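Local coordinates for D-3-phosphoglycerate dehydrogenase oxidoreductase protein (Ralstonia solanacearum, PDB 3GG9), which probably catalyses the NAD-dependent oxidation of D-3-phosphoglycerate, at residues 51-56 and 311-316; 100-105 and 318-323. One frame throughout, in Å; residues are numbered along the deposited sequence.

Interaction 1: 51-56 and 311-316; sequences ALVLIR and MYFGIA. Unlike the reference sequence in segment 51-56: Leu52 (reference Ile). With SO4 (sulfate ion), chain E.
The hydroxyl of Tyr312, whose ring packs against Arg56, lies within hydrogen-bonding range of two sulfate oxygens, Tyr312 OH to O3 being 3.0 Å and to O1 3.1 Å; which oxygen takes its proton is not settled. The same OH is hydrogen-bonded to the backbone N of Ser107. Here helix 306-324 packs over strand 51-54 of the parallel sheet of an α/β domain, the strand running out into a loop beside the sulfate. Tyrosine suits this end, with a ring to lie against Arg56 and a hydroxyl to reach Ser107 N. Arg56 has two conformers, so its contacts are less certain. In one, the sulfate lies over a guanidinium face, NE 2.8 Å from O1, bends at chi2 (-55°) and chi3 (-53°) bring CD 3.9 Å from Tyr312 CE1, and NH2 bonds the carbonyls of Thr78 and Arg80. The sulfate, probably from the crystallisation liquor, also bonds Arg80 N and Arg224 NH2. Deeper in, contact is wholly apolar. Val53 is beta-branched, as suits a strand, and places CG1 4.4 Å from the small Ala316 CB. Ile55 meets the Phe313 ring at its edge, in plane, with CG1 3.6 Å from CZ.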
loop_
_atom_site.group_PDB
_atom_site.type_symbol
_atom_site.label_atom_id
_atom_site.label_comp_id
_atom_site.label_asym_id
_atom_site.label_seq_id
_atom_site.Cartn_x
_atom_site.Cartn_y
_atom_site.Cartn_z
ATOM N N ALA A 51 7.852 23.447 -30.346
ATOM C CA ALA A 51 7.410 22.089 -29.987
ATOM C C ALA A 51 6.994 21.989 -28.536
ATOM O O ALA A 51 7.714 22.408 -27.636
ATOM C CB ALA A 51 8.471 21.034 -30.325
ATOM N N LEU A 52 5.820 21.418 -28.314
ATOM C CA LEU A 52 5.257 21.354 -26.981
ATOM C C LEU A 52 5.117 19.890 -26.621
ATOM O O LEU A 52 4.533 19.127 -27.378
ATOM C CB LEU A 52 3.893 22.043 -26.976
ATOM C CG LEU A 52 3.274 22.627 -25.719
ATOM C CD1 LEU A 52 4.236 23.509 -24.941
ATOM C CD2 LEU A 52 2.060 23.412 -26.148
ATOM N N VAL A 53 5.685 19.501 -25.481
ATOM C CA VAL A 53 5.484 18.166 -24.946
ATOM C C VAL A 53 4.457 18.225 -23.809
ATOM O O VAL A 53 4.629 18.966 -22.830
ATOM C CB VAL A 53 6.793 17.512 -24.460
ATOM C CG1 VAL A 53 6.520 16.088 -23.896
ATOM C CG2 VAL A 53 7.801 17.456 -25.614
ATOM N N LEU A 54 3.388 17.450 -23.972
ATOM C CA LEU A 54 2.320 17.372 -22.981
ATOM C C LEU A 54 2.427 16.080 -22.176
ATOM O O LEU A 54 2.699 15.007 -22.732
ATOM C CB LEU A 54 0.945 17.445 -23.656
ATOM C CG LEU A 54 0.578 18.707 -24.452
ATOM C CD1 LEU A 54 -0.842 18.610 -24.998
ATOM C CD2 LEU A 54 0.711 19.953 -23.583
ATOM N N ILE A 55 2.214 16.204 -20.871
ATOM C CA ILE A 55 2.175 15.077 -19.944
ATOM C C ILE A 55 0.732 14.638 -19.775
ATOM O O ILE A 55 -0.052 15.280 -19.075
ATOM C CB ILE A 55 2.827 15.410 -18.582
ATOM C CG1 ILE A 55 4.233 15.987 -18.783
ATOM C CG2 ILE A 55 2.824 14.172 -17.653
ATOM C CD1 ILE A 55 4.999 16.275 -17.492
ATOM N N ARG A 56 0.405 13.544 -20.453
ATOM C CA ARG A 56 -0.932 12.973 -20.422
ATOM C C ARG A 56 -2.026 14.024 -20.637
ATOM O O ARG A 56 -1.951 14.802 -21.582
ATOM C CB ARG A 56 -1.118 12.126 -19.153
ATOM C CG ARG A 56 -0.199 10.896 -19.149
ATOM C CD ARG A 56 -0.391 10.049 -20.407
ATOM N NE ARG A 56 -1.796 9.694 -20.628
ATOM C CZ ARG A 56 -2.490 9.947 -21.739
ATOM N NH1 ARG A 56 -3.764 9.588 -21.812
ATOM N NH2 ARG A 56 -1.923 10.546 -22.777
ATOM N N MET A 311 9.826 5.432 -20.531
ATOM C CA MET A 311 9.126 4.936 -21.729
ATOM C C MET A 311 8.275 6.032 -22.381
ATOM O O MET A 311 8.410 6.295 -23.579
ATOM C CB MET A 311 8.235 3.718 -21.393
ATOM C CG MET A 311 7.482 3.132 -22.611
ATOM S SD MET A 311 5.981 2.176 -22.209
ATOM C CE MET A 311 6.735 0.632 -21.680
ATOM N N TYR A 312 7.418 6.671 -21.587
ATOM C CA TYR A 312 6.512 7.703 -22.099
ATOM C C TYR A 312 7.240 8.869 -22.781
ATOM O O TYR A 312 6.958 9.165 -23.935
ATOM C CB TYR A 312 5.567 8.206 -21.008
ATOM C CG TYR A 312 4.339 7.330 -20.783
ATOM C CD1 TYR A 312 3.068 7.787 -21.121
ATOM C CD2 TYR A 312 4.445 6.045 -20.236
ATOM C CE1 TYR A 312 1.933 6.991 -20.917
ATOM C CE2 TYR A 312 3.313 5.239 -20.026
ATOM C CZ TYR A 312 2.062 5.726 -20.360
ATOM O OH TYR A 312 0.940 4.940 -20.164
ATOM N N PHE A 313 8.171 9.507 -22.072
ATOM C CA PHE A 313 8.966 10.605 -22.628
ATOM C C PHE A 313 9.973 10.157 -23.686
ATOM O O PHE A 313 10.187 10.854 -24.687
ATOM C CB PHE A 313 9.646 11.368 -21.506
ATOM C CG PHE A 313 8.653 12.087 -20.626
ATOM C CD1 PHE A 313 8.215 13.357 -20.977
ATOM C CD2 PHE A 313 8.102 11.455 -19.515
ATOM C CE1 PHE A 313 7.282 14.024 -20.200
ATOM C CE2 PHE A 313 7.129 12.122 -18.704
ATOM C CZ PHE A 313 6.733 13.403 -19.073
ATOM N N GLY A 314 10.592 9.004 -23.473
ATOM C CA GLY A 314 11.485 8.463 -24.511
ATOM C C GLY A 314 10.782 8.483 -25.864
ATOM O O GLY A 314 11.323 8.994 -26.847
ATOM N N ILE A 315 9.560 7.961 -25.896
ATOM C CA ILE A 315 8.756 7.927 -27.116
ATOM C C ILE A 315 8.320 9.299 -27.599
ATOM O O ILE A 315 8.435 9.575 -28.783
ATOM C CB ILE A 315 7.542 6.955 -26.980
ATOM C CG1 ILE A 315 8.040 5.512 -26.992
ATOM C CG2 ILE A 315 6.533 7.152 -28.105
ATOM C CD1 ILE A 315 7.033 4.521 -26.450
ATOM N N ALA A 316 7.817 10.160 -26.709
ATOM C CA ALA A 316 7.421 11.511 -27.127
ATOM C C ALA A 316 8.601 12.333 -27.689
ATOM O O ALA A 316 8.422 13.075 -28.663
ATOM C CB ALA A 316 6.694 12.273 -25.983
HETATM S S SO4 E . -2.085 6.093 -21.843
HETATM O O1 SO4 E . -1.231 6.996 -21.100
HETATM O O2 SO4 E . -1.859 6.254 -23.267
HETATM O O3 SO4 E . -1.769 4.722 -21.465
HETATM O O4 SO4 E . -3.472 6.403 -21.499
#

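Interaction 2: 100-105 and 318-323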
loop_
_atom_site.group_PDB
_atom_site.type_symbol
_atom_site.label_atom_id
_atom_site.label_comp_id
_atom_site.label_asym_id
_atom_site.label_seq_id
_atom_site.Cartn_x
_atom_site.Cartn_y
_atom_site.Cartn_z
ATOM N N VAL A 100 1.085 19.592 -36.159
ATOM C CA VAL A 100 0.995 18.136 -36.074
ATOM C C VAL A 100 0.953 17.658 -34.632
ATOM O O VAL A 100 1.687 18.153 -33.777
ATOM C CB VAL A 100 2.086 17.361 -36.902
ATOM C CG1 VAL A 100 1.879 17.590 -38.386
ATOM C CG2 VAL A 100 3.495 17.733 -36.480
ATOM N N VAL A 101 0.061 16.713 -34.364
ATOM C CA VAL A 101 -0.035 16.106 -33.047
ATOM C C VAL A 101 0.590 14.724 -33.121
ATOM O O VAL A 101 0.173 13.880 -33.917
ATOM C CB VAL A 101 -1.484 16.058 -32.533
ATOM C CG1 VAL A 101 -1.564 15.276 -31.216
ATOM C CG2 VAL A 101 -2.015 17.486 -32.339
ATOM N N LEU A 102 1.616 14.507 -32.302
ATOM C CA LEU A 102 2.341 13.242 -32.315
ATOM C C LEU A 102 1.828 12.360 -31.187
ATOM O O LEU A 102 1.600 12.842 -30.081
ATOM C CB LEU A 102 3.849 13.475 -32.190
ATOM C CG LEU A 102 4.454 14.554 -33.104
ATOM C CD1 LEU A 102 5.950 14.544 -33.029
ATOM C CD2 LEU A 102 4.004 14.411 -34.542
ATOM N N GLU A 103 1.617 11.084 -31.488
ATOM C CA GLU A 103 0.988 10.168 -30.543
ATOM C C GLU A 103 2.034 9.233 -29.993
ATOM O O GLU A 103 2.827 8.648 -30.750
ATOM C CB GLU A 103 -0.137 9.372 -31.216
ATOM C CG GLU A 103 -0.824 8.354 -30.300
ATOM C CD GLU A 103 -2.156 7.867 -30.825
ATOM O OE1 GLU A 103 -3.076 7.654 -29.996
ATOM O OE2 GLU A 103 -2.286 7.698 -32.061
ATOM N N GLY A 104 2.051 9.110 -28.671
ATOM C CA GLY A 104 2.933 8.167 -28.025
ATOM C C GLY A 104 2.291 6.817 -27.813
ATOM O O GLY A 104 1.237 6.511 -28.370
ATOM N N LYS A 105 2.945 5.997 -27.000
ATOM C CA LYS A 105 2.366 4.748 -26.532
ATOM C C LYS A 105 2.322 4.750 -25.002
ATOM O O LYS A 105 3.110 5.432 -24.341
ATOM C CB LYS A 105 3.145 3.537 -27.059
ATOM C CG LYS A 105 3.073 3.381 -28.582
ATOM C CD LYS A 105 2.575 1.995 -28.992
ATOM C CE LYS A 105 2.072 1.984 -30.440
ATOM N NZ LYS A 105 1.623 0.629 -30.880
ATOM N N GLN A 318 11.578 10.948 -28.982
ATOM C CA GLN A 318 11.931 10.300 -30.252
ATOM C C GLN A 318 10.943 10.665 -31.365
ATOM O O GLN A 318 11.345 10.826 -32.519
ATOM C CB GLN A 318 12.049 8.785 -30.097
ATOM C CG GLN A 318 12.777 8.059 -31.241
ATOM C CD GLN A 318 14.171 8.629 -31.532
ATOM O OE1 GLN A 318 14.998 8.775 -30.630
ATOM N NE2 GLN A 318 14.440 8.939 -32.810
ATOM N N ASN A 319 9.666 10.847 -31.016
ATOM C CA ASN A 319 8.669 11.266 -32.006
ATOM C C ASN A 319 9.012 12.621 -32.643
ATOM O O ASN A 319 8.898 12.788 -33.866
ATOM C CB ASN A 319 7.250 11.255 -31.419
ATOM C CG ASN A 319 6.643 9.855 -31.332
ATOM O OD1 ASN A 319 7.149 8.889 -31.909
ATOM N ND2 ASN A 319 5.529 9.750 -30.620
ATOM N N ILE A 320 9.432 13.580 -31.823
ATOM C CA ILE A 320 9.878 14.876 -32.321
ATOM C C ILE A 320 11.081 14.698 -33.262
ATOM O O ILE A 320 11.086 15.231 -34.376
ATOM C CB ILE A 320 10.216 15.856 -31.188
ATOM C CG1 ILE A 320 8.944 16.236 -30.412
ATOM C CG2 ILE A 320 10.882 17.117 -31.747
ATOM C CD1 ILE A 320 9.224 16.952 -29.085
ATOM N N LEU A 321 12.071 13.919 -32.831
ATOM C CA LEU A 321 13.244 13.635 -33.663
ATOM C C LEU A 321 12.902 12.958 -34.994
ATOM O O LEU A 321 13.489 13.297 -36.025
ATOM C CB LEU A 321 14.290 12.799 -32.919
ATOM C CG LEU A 321 14.787 13.259 -31.543
ATOM C CD1 LEU A 321 15.943 12.386 -31.092
ATOM C CD2 LEU A 321 15.177 14.744 -31.506
ATOM N N ASP A 322 11.970 12.006 -34.963
ATOM C CA ASP A 322 11.554 11.272 -36.160
ATOM C C ASP A 322 10.827 12.179 -37.148
ATOM O O ASP A 322 11.006 12.032 -38.348
ATOM C CB ASP A 322 10.628 10.096 -35.827
ATOM C CG ASP A 322 11.326 8.948 -35.123
ATOM O OD1 ASP A 322 12.568 8.796 -35.203
ATOM O OD2 ASP A 322 10.594 8.167 -34.487
ATOM N N ILE A 323 10.010 13.105 -36.641
ATOM C CA ILE A 323 9.275 14.035 -37.505
ATOM C C ILE A 323 10.227 14.994 -38.226
ATOM O O ILE A 323 10.069 15.247 -39.419
ATOM C CB ILE A 323 8.129 14.768 -36.734
ATOM C CG1 ILE A 323 6.787 14.183 -37.133
ATOM C CG2 ILE A 323 8.066 16.254 -37.031
ATOM C CD1 ILE A 323 6.500 12.892 -36.491
#
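Leu102 and Ile323 reach toward each other and meet tip to tip, Leu102 CD2 lying 3.5 Å from Ile323 CD1. This is the apolar part of the contact, and Leu102, with CG anti to its own carbonyl carbon (chi1 -47°), carries most of it. Its CD2 makes the closest approach to Ile323; CD1, also near that side chain, rests mainly on the helix backbone, 3.5 Å from Asn319 O, and lies 4.3 Å from Ile320 CG1. A branched leucine end suits a place where one side chain must cover a whole helical turn. Ile74, on the neighbouring strand, packs on both Leu102 and Ile323 and so continues the apolar surface.

The polar part rests on Asn319. Its CB packs 3.9 Å from Leu102 CD1, and its amide ND2 gives a weak hydrogen bond to Glu103 O, 2.9 Å long but bent to 122° at the hydrogen. Asparagine thus combines a short packing stem with a donor for the backbone carbonyl of Glu103. Glu103 offers only its backbone here: CB points away from the helix, while OE2 forms a salt bridge with Arg83 and OE1 accepts a hydrogen bond from Val81 N.

Strand 100-102 and the helical segment approach to 9.8 Å between axes, their directions 136° apart. A helix running obliquely against the direction of the strand it covers, at the edge of a parallel sheet within this chain, is the layered packing of a Rossmann-like α/β domain.

In the fold
From the N terminus, the chain lays down strand 51-54 and then strand 100-102 of the same five-stranded parallel sheet. It next builds the seven-stranded sheet of the NAD-binding domain, and only afterwards returns as helix 306-324. Interaction 1 therefore closes a loop of 254 residues and interaction 2 one of 212. The two cross, because 100-105 falls between 51-56 and 311-316, while 318-323 follows both. Successive turns of one helix thus span the central strand and one of the two edge strands within this chain, with 74-77 between them, and join the late chain to the early domain. The contacts also touch directly: Val53 CG2 lies 3.8 Å from Ile320 CD1, and Ile315 CG2 packs 3.7 Å from Gly104 CA.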